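Local coordinates for major capsid protein (Paramecium bursaria Chlorella virus 1, PDB 5TIP) that self-assembles as trimers into the large icosahedral capsid of a chlorovirus, forming the bulk of the virion shell, at residues A[117-122]-A[258-263]; A[314-317]-A[322-325]; A[362-367]-A[418-423]. One frame throughout, in Å; residues are numbered along the deposited sequence.

Interaction 1. Residues A[117-122]-A[258-263]; sequences ALFRMN and TKYLAW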
loop_
_atom_site.group_PDB
_atom_site.type_symbol
_atom_site.label_atom_id
_atom_site.label_comp_id
_atom_site.label_asym_id
_atom_site.label_seq_id
_atom_site.Cartn_x
_atom_site.Cartn_y
_atom_site.Cartn_z
ATOM N N ALA A 117 -11.856 8.141 4.881
ATOM C CA ALA A 117 -10.812 9.159 4.822
ATOM C C ALA A 117 -9.630 8.823 5.722
ATOM O O ALA A 117 -8.504 9.254 5.450
ATOM C CB ALA A 117 -11.389 10.523 5.204
ATOM N N LEU A 118 -9.856 8.059 6.788
ATOM C CA LEU A 118 -8.813 7.770 7.764
ATOM C C LEU A 118 -8.173 6.398 7.591
ATOM O O LEU A 118 -6.947 6.285 7.670
ATOM C CB LEU A 118 -9.374 7.883 9.186
ATOM C CG LEU A 118 -9.493 9.282 9.790
ATOM C CD1 LEU A 118 -10.224 9.214 11.116
ATOM C CD2 LEU A 118 -8.119 9.908 9.972
ATOM N N PHE A 119 -8.965 5.352 7.359
ATOM C CA PHE A 119 -8.477 3.986 7.485
ATOM C C PHE A 119 -8.419 3.219 6.170
ATOM O O PHE A 119 -7.936 2.082 6.157
ATOM C CB PHE A 119 -9.332 3.227 8.504
ATOM C CG PHE A 119 -9.274 3.819 9.880
ATOM C CD1 PHE A 119 -8.167 3.615 10.686
ATOM C CD2 PHE A 119 -10.312 4.602 10.359
ATOM C CE1 PHE A 119 -8.101 4.167 11.948
ATOM C CE2 PHE A 119 -10.252 5.157 11.622
ATOM C CZ PHE A 119 -9.144 4.940 12.417
ATOM N N ARG A 120 -8.898 3.790 5.074
ATOM C CA ARG A 120 -8.624 3.234 3.758
ATOM C C ARG A 120 -7.544 4.059 3.074
ATOM O O ARG A 120 -7.329 5.231 3.390
ATOM C CB ARG A 120 -9.888 3.184 2.898
ATOM C CG ARG A 120 -10.797 2.010 3.230
ATOM C CD ARG A 120 -11.764 1.708 2.098
ATOM N NE ARG A 120 -12.817 0.788 2.519
ATOM C CZ ARG A 120 -13.942 1.167 3.115
ATOM N NH1 ARG A 120 -14.163 2.451 3.359
ATOM N NH2 ARG A 120 -14.845 0.264 3.469
ATOM N N MET A 121 -6.854 3.426 2.130
ATOM C CA MET A 121 -5.728 4.076 1.478
ATOM C C MET A 121 -5.419 3.365 0.172
ATOM O O MET A 121 -5.823 2.220 -0.046
ATOM C CB MET A 121 -4.487 4.080 2.376
ATOM C CG MET A 121 -3.945 2.689 2.663
ATOM S SD MET A 121 -2.574 2.670 3.835
ATOM C CE MET A 121 -3.404 3.166 5.342
ATOM N N ASN A 122 -4.704 4.075 -0.692
ATOM C CA ASN A 122 -4.029 3.505 -1.871
ATOM C C ASN A 122 -5.092 2.950 -2.827
ATOM O O ASN A 122 -6.178 3.539 -2.946
ATOM C CB ASN A 122 -2.996 2.503 -1.405
ATOM C CG ASN A 122 -1.938 3.130 -0.527
ATOM O OD1 ASN A 122 -1.562 4.283 -0.725
ATOM N ND2 ASN A 122 -1.451 2.375 0.451
ATOM N N THR A 258 -11.736 3.177 24.829
ATOM C CA THR A 258 -11.836 3.766 23.501
ATOM C C THR A 258 -10.477 3.740 22.815
ATOM O O THR A 258 -9.467 4.127 23.412
ATOM C CB THR A 258 -12.357 5.203 23.589
ATOM O OG1 THR A 258 -13.662 5.199 24.182
ATOM C CG2 THR A 258 -12.440 5.836 22.209
ATOM N N LYS A 259 -10.459 3.292 21.556
ATOM C CA LYS A 259 -9.215 3.218 20.797
ATOM C C LYS A 259 -8.772 4.587 20.297
ATOM O O LYS A 259 -7.588 4.928 20.386
ATOM C CB LYS A 259 -9.374 2.264 19.614
ATOM C CG LYS A 259 -9.996 0.931 19.964
ATOM C CD LYS A 259 -10.216 0.095 18.716
ATOM C CE LYS A 259 -8.901 -0.198 18.014
ATOM N NZ LYS A 259 -9.098 -1.067 16.824
ATOM N N TYR A 260 -9.698 5.375 19.758
ATOM C CA TYR A 260 -9.345 6.655 19.164
ATOM C C TYR A 260 -10.581 7.539 19.093
ATOM O O TYR A 260 -11.715 7.069 19.222
ATOM C CB TYR A 260 -8.730 6.472 17.770
ATOM C CG TYR A 260 -9.621 5.735 16.789
ATOM C CD1 TYR A 260 -10.570 6.412 16.033
ATOM C CD2 TYR A 260 -9.510 4.361 16.618
ATOM C CE1 TYR A 260 -11.383 5.742 15.138
ATOM C CE2 TYR A 260 -10.318 3.682 15.723
ATOM C CZ TYR A 260 -11.253 4.378 14.986
ATOM O OH TYR A 260 -12.062 3.710 14.095
ATOM N N LEU A 261 -10.340 8.831 18.897
ATOM C CA LEU A 261 -11.380 9.799 18.587
ATOM C C LEU A 261 -11.156 10.347 17.185
ATOM O O LEU A 261 -10.023 10.655 16.802
ATOM C CB LEU A 261 -11.392 10.951 19.595
ATOM C CG LEU A 261 -11.617 10.609 21.068
ATOM C CD1 LEU A 261 -11.659 11.882 21.899
ATOM C CD2 LEU A 261 -12.895 9.811 21.246
ATOM N N ALA A 262 -12.234 10.456 16.417
ATOM C CA ALA A 262 -12.188 11.022 15.077
ATOM C C ALA A 262 -13.314 12.032 14.927
ATOM O O ALA A 262 -14.448 11.768 15.336
ATOM C CB ALA A 262 -12.308 9.937 14.004
ATOM N N TRP A 263 -13.002 13.190 14.348
ATOM C CA TRP A 263 -14.014 14.226 14.213
ATOM C C TRP A 263 -13.785 15.019 12.934
ATOM O O TRP A 263 -12.711 14.971 12.330
ATOM C CB TRP A 263 -14.044 15.145 15.443
ATOM C CG TRP A 263 -12.834 16.016 15.634
ATOM C CD1 TRP A 263 -12.701 17.322 15.267
ATOM C CD2 TRP A 263 -11.595 15.644 16.252
ATOM N NE1 TRP A 263 -11.455 17.788 15.615
ATOM C CE2 TRP A 263 -10.758 16.777 16.222
ATOM C CE3 TRP A 263 -11.112 14.464 16.824
ATOM C CZ2 TRP A 263 -9.465 16.764 16.739
ATOM C CZ3 TRP A 263 -9.829 14.453 17.338
ATOM C CH2 TRP A 263 -9.021 15.595 17.291
#
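Leu-118 and Phe-119, near the end of helix 109-119, meet the side chains of Ala-262 and Tyr-260 on strand 257-266. The protein belongs to a viral family whose major capsid proteins carry two jelly-roll domains, and this buried contact joins the two halves of the chain. The helix comes from the N-terminal family region and the strand from the C-terminal one. Leu-118 comes first. Its branch CD1 lies 3.6 Å from Ala-262 CB, an apolar touch. Val-350 and Leu-352 of strand 350-354 also pack on Leu-118.

Phe-119 follows. Its CG stands beside the backbone N, opposite the carbonyl carbon (chi1 -62°), and the ring extends toward the strand. Tyr-260 comes from the opposite direction. The two rings meet obliquely, with planes at 47° and centroids 4.9 Å apart. Only the far end of the phenylalanine ring, CE2 and CZ, does the touching. CZ of Phe-119 sits 3.4 Å above one face of Tyr-260, offset toward the rim. CE2 of Phe-119 lies 3.4 Å from the hydroxyl oxygen OH of Tyr-260. Tyr-260 is also packed against Trp-111 of the same helix, Leu-352 and Pro-359.

Beyond Phe-119 the chain runs away from strand 257-266 and turns to the trimer interface. There Arg-120 NH2 bonds Tyr-339 OH of the third subunit.

Interaction 2. Residues A[314-317]-A[322-325]; sequences SAKI and QDRF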
loop_
_atom_site.group_PDB
_atom_site.type_symbol
_atom_site.label_atom_id
_atom_site.label_comp_id
_atom_site.label_asym_id
_atom_site.label_seq_id
_atom_site.Cartn_x
_atom_site.Cartn_y
_atom_site.Cartn_z
ATOM N N SER A 314 -6.443 25.010 16.378
ATOM C CA SER A 314 -5.753 24.230 17.393
ATOM C C SER A 314 -6.780 23.459 18.208
ATOM O O SER A 314 -7.974 23.763 18.181
ATOM C CB SER A 314 -4.896 25.120 18.301
ATOM O OG SER A 314 -5.697 26.045 19.017
ATOM N N ALA A 315 -6.301 22.453 18.937
ATOM C CA ALA A 315 -7.199 21.631 19.734
ATOM C C ALA A 315 -6.423 20.925 20.834
ATOM O O ALA A 315 -5.223 20.674 20.706
ATOM C CB ALA A 315 -7.934 20.603 18.866
ATOM N N LYS A 316 -7.134 20.609 21.913
ATOM C CA LYS A 316 -6.604 19.791 22.993
ATOM C C LYS A 316 -7.780 19.138 23.702
ATOM O O LYS A 316 -8.920 19.596 23.602
ATOM C CB LYS A 316 -5.767 20.609 23.983
ATOM C CG LYS A 316 -6.588 21.535 24.873
ATOM C CD LYS A 316 -5.718 22.245 25.899
ATOM C CE LYS A 316 -6.522 23.259 26.699
ATOM N NZ LYS A 316 -5.663 24.017 27.652
ATOM N N ILE A 317 -7.486 18.060 24.418
ATOM C CA ILE A 317 -8.486 17.329 25.186
ATOM C C ILE A 317 -8.205 17.545 26.663
ATOM O O ILE A 317 -7.051 17.479 27.102
ATOM C CB ILE A 317 -8.486 15.828 24.839
ATOM C CG1 ILE A 317 -8.785 15.625 23.354
ATOM C CG2 ILE A 317 -9.501 15.082 25.690
ATOM C CD1 ILE A 317 -8.702 14.183 22.912
ATOM N N GLN A 322 -8.111 18.982 33.614
ATOM C CA GLN A 322 -6.680 19.054 33.363
ATOM C C GLN A 322 -6.367 18.585 31.947
ATOM O O GLN A 322 -7.062 17.732 31.390
ATOM C CB GLN A 322 -5.900 18.226 34.388
ATOM C CG GLN A 322 -6.051 18.742 35.809
ATOM C CD GLN A 322 -5.500 20.147 35.975
ATOM O OE1 GLN A 322 -4.429 20.472 35.464
ATOM N NE2 GLN A 322 -6.243 20.993 36.680
ATOM N N ASP A 323 -5.313 19.158 31.370
ATOM C CA ASP A 323 -4.938 18.849 29.994
ATOM C C ASP A 323 -4.472 17.404 29.869
ATOM O O ASP A 323 -3.533 16.982 30.553
ATOM C CB ASP A 323 -3.835 19.794 29.522
ATOM C CG ASP A 323 -4.301 21.230 29.411
ATOM O OD1 ASP A 323 -5.453 21.514 29.801
ATOM O OD2 ASP A 323 -3.517 22.073 28.929
ATOM N N ARG A 324 -5.138 16.642 28.998
ATOM C CA ARG A 324 -4.643 15.315 28.649
ATOM C C ARG A 324 -3.372 15.414 27.815
ATOM O O ARG A 324 -2.499 14.543 27.907
ATOM C CB ARG A 324 -5.729 14.533 27.906
ATOM C CG ARG A 324 -5.284 13.197 27.333
ATOM C CD ARG A 324 -4.777 12.259 28.413
ATOM N NE ARG A 324 -4.383 10.971 27.854
ATOM C CZ ARG A 324 -3.213 10.742 27.266
ATOM N NH1 ARG A 324 -2.319 11.716 27.158
ATOM N NH2 ARG A 324 -2.937 9.538 26.783
ATOM N N PHE A 325 -3.253 16.467 27.010
ATOM C CA PHE A 325 -2.031 16.764 26.281
ATOM C C PHE A 325 -2.030 18.246 25.937
ATOM O O PHE A 325 -3.068 18.913 25.985
ATOM C CB PHE A 325 -1.888 15.901 25.020
ATOM C CG PHE A 325 -3.101 15.905 24.133
ATOM C CD1 PHE A 325 -3.252 16.864 23.144
ATOM C CD2 PHE A 325 -4.085 14.942 24.282
ATOM C CE1 PHE A 325 -4.366 16.866 22.325
ATOM C CE2 PHE A 325 -5.201 14.940 23.466
ATOM C CZ PHE A 325 -5.340 15.902 22.486
#
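A beta hairpin of strands 312-319 and 322-329 holds this contact, in the C-terminal region of the capsid protein. The two segments lie close to its turn. One backbone bond joins them: Arg-324 N donates to Ile-317 O at 2.8 Å, with an N-H...O angle of 153°.

Two side-chain pairs add to it. The first is a salt bridge. Lys-316 runs extended beyond CG, and its NZ reaches Asp-323 OD2 at 3.2 Å. The ammonium meets this oxygen from the syn side, 30° out of the carboxylate plane. A weak second bond runs from Lys-316 NZ to Asp-323 OD1, at 3.3 Å. Both carboxylate oxygens therefore face the one ammonium group.

The second pair is apolar. The ring of Phe-325 lies across Ile-317. CG1 of Ile-317 is 3.6 Å from CZ of Phe-325, and CD1 of Ile-317 is 3.6 Å from CE2 of Phe-325. The backbone N of Ile-317 sits over one face of this ring. Phe-325 CG lies between its backbone N and carbonyl carbon (chi1 51°), and the ring swings back over strand 312-319. The backbone O of Phe-325 is buried by the contact and has no partner in the model.

Arg-324 turns its guanidinium outward to the other subunits, bonding Gln-6 of the third and Ile-38 O of the second. Within the chain, Phe-325 stacks on Tyr-353 of strand 350-354 and touches Phe-333 of helix 330-341. Strand 376-387 runs beside strand 312-319, with Leu-378 against Ile-317.

Interaction 3. Residues A[362-367]-A[418-423]; sequences RQPSGT and KNYNVL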
loop_
_atom_site.group_PDB
_atom_site.type_symbol
_atom_site.label_atom_id
_atom_site.label_comp_id
_atom_site.label_asym_id
_atom_site.label_seq_id
_atom_site.Cartn_x
_atom_site.Cartn_y
_atom_site.Cartn_z
ATOM N N ARG A 362 -7.228 -4.923 14.735
ATOM C CA ARG A 362 -8.253 -5.489 15.601
ATOM C C ARG A 362 -7.718 -5.768 17.001
ATOM O O ARG A 362 -8.430 -5.614 17.988
ATOM C CB ARG A 362 -8.838 -6.754 14.980
ATOM C CG ARG A 362 -9.327 -6.555 13.555
ATOM C CD ARG A 362 -10.738 -5.993 13.517
ATOM N NE ARG A 362 -10.817 -4.615 13.991
ATOM C CZ ARG A 362 -10.625 -3.545 13.227
ATOM N NH1 ARG A 362 -10.347 -3.688 11.944
ATOM N NH2 ARG A 362 -10.711 -2.331 13.745
ATOM N N GLN A 363 -6.460 -6.181 17.079
ATOM C CA GLN A 363 -5.836 -6.464 18.361
ATOM C C GLN A 363 -5.713 -5.176 19.160
ATOM O O GLN A 363 -5.148 -4.199 18.684
ATOM C CB GLN A 363 -4.454 -7.082 18.158
ATOM C CG GLN A 363 -3.509 -6.877 19.329
ATOM C CD GLN A 363 -3.768 -7.847 20.463
ATOM O OE1 GLN A 363 -3.963 -9.037 20.243
ATOM N NE2 GLN A 363 -3.771 -7.339 21.684
ATOM N N PRO A 364 -6.262 -5.160 20.377
ATOM C CA PRO A 364 -6.155 -3.940 21.182
ATOM C C PRO A 364 -4.698 -3.591 21.440
ATOM O O PRO A 364 -3.872 -4.461 21.724
ATOM C CB PRO A 364 -6.896 -4.296 22.475
ATOM C CG PRO A 364 -6.982 -5.789 22.484
ATOM C CD PRO A 364 -7.045 -6.206 21.053
ATOM N N SER A 365 -4.391 -2.301 21.343
ATOM C CA SER A 365 -3.025 -1.808 21.477
ATOM C C SER A 365 -3.015 -0.463 22.181
ATOM O O SER A 365 -2.283 0.454 21.798
ATOM C CB SER A 365 -2.346 -1.695 20.115
ATOM O OG SER A 365 -3.077 -0.830 19.261
ATOM N N GLY A 366 -3.834 -0.328 23.218
ATOM C CA GLY A 366 -3.916 0.912 23.960
ATOM C C GLY A 366 -5.304 1.504 23.883
ATOM O O GLY A 366 -5.821 1.752 22.791
ATOM N N THR A 367 -5.927 1.729 25.035
ATOM C CA THR A 367 -7.269 2.285 25.089
ATOM C C THR A 367 -7.342 3.300 26.217
ATOM O O THR A 367 -6.451 3.391 27.065
ATOM C CB THR A 367 -8.338 1.200 25.302
ATOM O OG1 THR A 367 -8.087 0.511 26.534
ATOM C CG2 THR A 367 -8.351 0.202 24.151
ATOM N N LYS A 418 -14.368 4.997 18.800
ATOM C CA LYS A 418 -14.360 3.560 18.566
ATOM C C LYS A 418 -13.922 2.902 19.868
ATOM O O LYS A 418 -12.821 3.135 20.346
ATOM C CB LYS A 418 -13.413 3.186 17.426
ATOM C CG LYS A 418 -13.797 1.906 16.699
ATOM C CD LYS A 418 -15.168 2.031 16.056
ATOM C CE LYS A 418 -15.273 1.224 14.775
ATOM N NZ LYS A 418 -14.784 -0.169 14.932
ATOM N N ASN A 419 -14.789 2.072 20.427
ATOM C CA ASN A 419 -14.524 1.431 21.705
ATOM C C ASN A 419 -14.584 -0.081 21.552
ATOM O O ASN A 419 -15.042 -0.613 20.538
ATOM C CB ASN A 419 -15.525 1.891 22.772
ATOM C CG ASN A 419 -16.939 1.431 22.480
ATOM O OD1 ASN A 419 -17.696 2.117 21.796
ATOM N ND2 ASN A 419 -17.305 0.267 23.005
ATOM N N TYR A 420 -14.111 -0.773 22.583
ATOM C CA TYR A 420 -14.201 -2.222 22.664
ATOM C C TYR A 420 -15.354 -2.629 23.571
ATOM O O TYR A 420 -15.751 -1.892 24.477
ATOM C CB TYR A 420 -12.897 -2.831 23.185
ATOM C CG TYR A 420 -11.801 -2.937 22.151
ATOM C CD1 TYR A 420 -11.876 -3.872 21.128
ATOM C CD2 TYR A 420 -10.687 -2.110 22.200
ATOM C CE1 TYR A 420 -10.876 -3.978 20.182
ATOM C CE2 TYR A 420 -9.681 -2.211 21.259
ATOM C CZ TYR A 420 -9.783 -3.143 20.250
ATOM O OH TYR A 420 -8.787 -3.246 19.307
ATOM N N ASN A 421 -15.892 -3.816 23.310
ATOM C CA ASN A 421 -16.907 -4.409 24.164
ATOM C C ASN A 421 -16.797 -5.920 24.022
ATOM O O ASN A 421 -16.079 -6.430 23.159
ATOM C CB ASN A 421 -18.310 -3.904 23.807
ATOM C CG ASN A 421 -19.274 -3.983 24.976
ATOM O OD1 ASN A 421 -19.230 -4.922 25.771
ATOM N ND2 ASN A 421 -20.144 -2.987 25.092
ATOM N N VAL A 422 -17.514 -6.639 24.879
ATOM C CA VAL A 422 -17.462 -8.094 24.906
ATOM C C VAL A 422 -18.843 -8.635 24.577
ATOM O O VAL A 422 -19.830 -8.272 25.229
ATOM C CB VAL A 422 -16.973 -8.626 26.266
ATOM C CG1 VAL A 422 -16.977 -10.145 26.269
ATOM C CG2 VAL A 422 -15.581 -8.098 26.571
ATOM N N LEU A 423 -18.911 -9.494 23.565
ATOM C CA LEU A 423 -20.146 -10.159 23.170
ATOM C C LEU A 423 -20.079 -11.607 23.642
ATOM O O LEU A 423 -19.315 -12.410 23.098
ATOM C CB LEU A 423 -20.345 -10.076 21.658
ATOM C CG LEU A 423 -21.542 -10.825 21.067
ATOM C CD1 LEU A 423 -22.848 -10.232 21.567
ATOM C CD2 LEU A 423 -21.490 -10.807 19.548
#
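Tyr-420 reaches from strand 412-426 into the loop 362-367 and makes the direct contacts. Its hydroxyl OH donates to the backbone O of Arg-362 at 2.7 Å. The hydroxyl stands 55° out of the carbonyl plane, and so is not on a lone pair. Lys-259 NZ makes a weak hydrogen bond with the same hydroxyl. CB of Pro-364 meets the tyrosine ring obliquely, 3.7 Å from CE2 of Tyr-420. The methyl CG2 of Thr-367 lies at the ring edge, in its plane, 3.8 Å from CD2 of Tyr-420. The side chains of Pro-364 and Thr-367 each cross that of Tyr-420 at about a right angle. With chi1 at -79° the ring of Tyr-420 points away from its own carbonyl and into the loop.

The loop links strands 350-354 and 368-369. Both pair with strand 257-266, which also pairs with strand 412-426. These strands belong to an antiparallel sheet of the C-terminal jelly roll, as in the double jelly-roll capsid proteins of this family.

Within the loop, Gln-363 NE2 donates to Pro-364 O at 2.9 Å, in the carbonyl plane on a lone pair, and also bonds Arg-31 O of the second subunit. Further out, Glu-228 of strand 223-237 forms salt bridges with Arg-362 and Lys-418, so one carboxylate draws both cations together. Tyr-33 of the second subunit and Leu-17 of the third both pack on Pro-364 and Thr-367.

Overall arrangement
From the N terminus, interaction 1 comes first. It closes a long loop of 135 residues and joins helix 109-119 of the N-terminal half to strand 257-266 of the C-terminal half. Interactions 2 and 3 stay within the C-terminal half. Interaction 2 is a tight hairpin closure with four residues between its segments. Interaction 3 spans 50 residues and ties loop 362-367 to strand 412-426. The three are in series, so none nests or crosses. Interactions 1 and 3 meet in one sheet, where Lys-259 N and Lys-418 O probably bond between neighbouring strands. Interactions 1 and 2 touch through Leu-261 and Ile-317. Interactions 2 and 3 do not touch. All three sites also touch the second subunit.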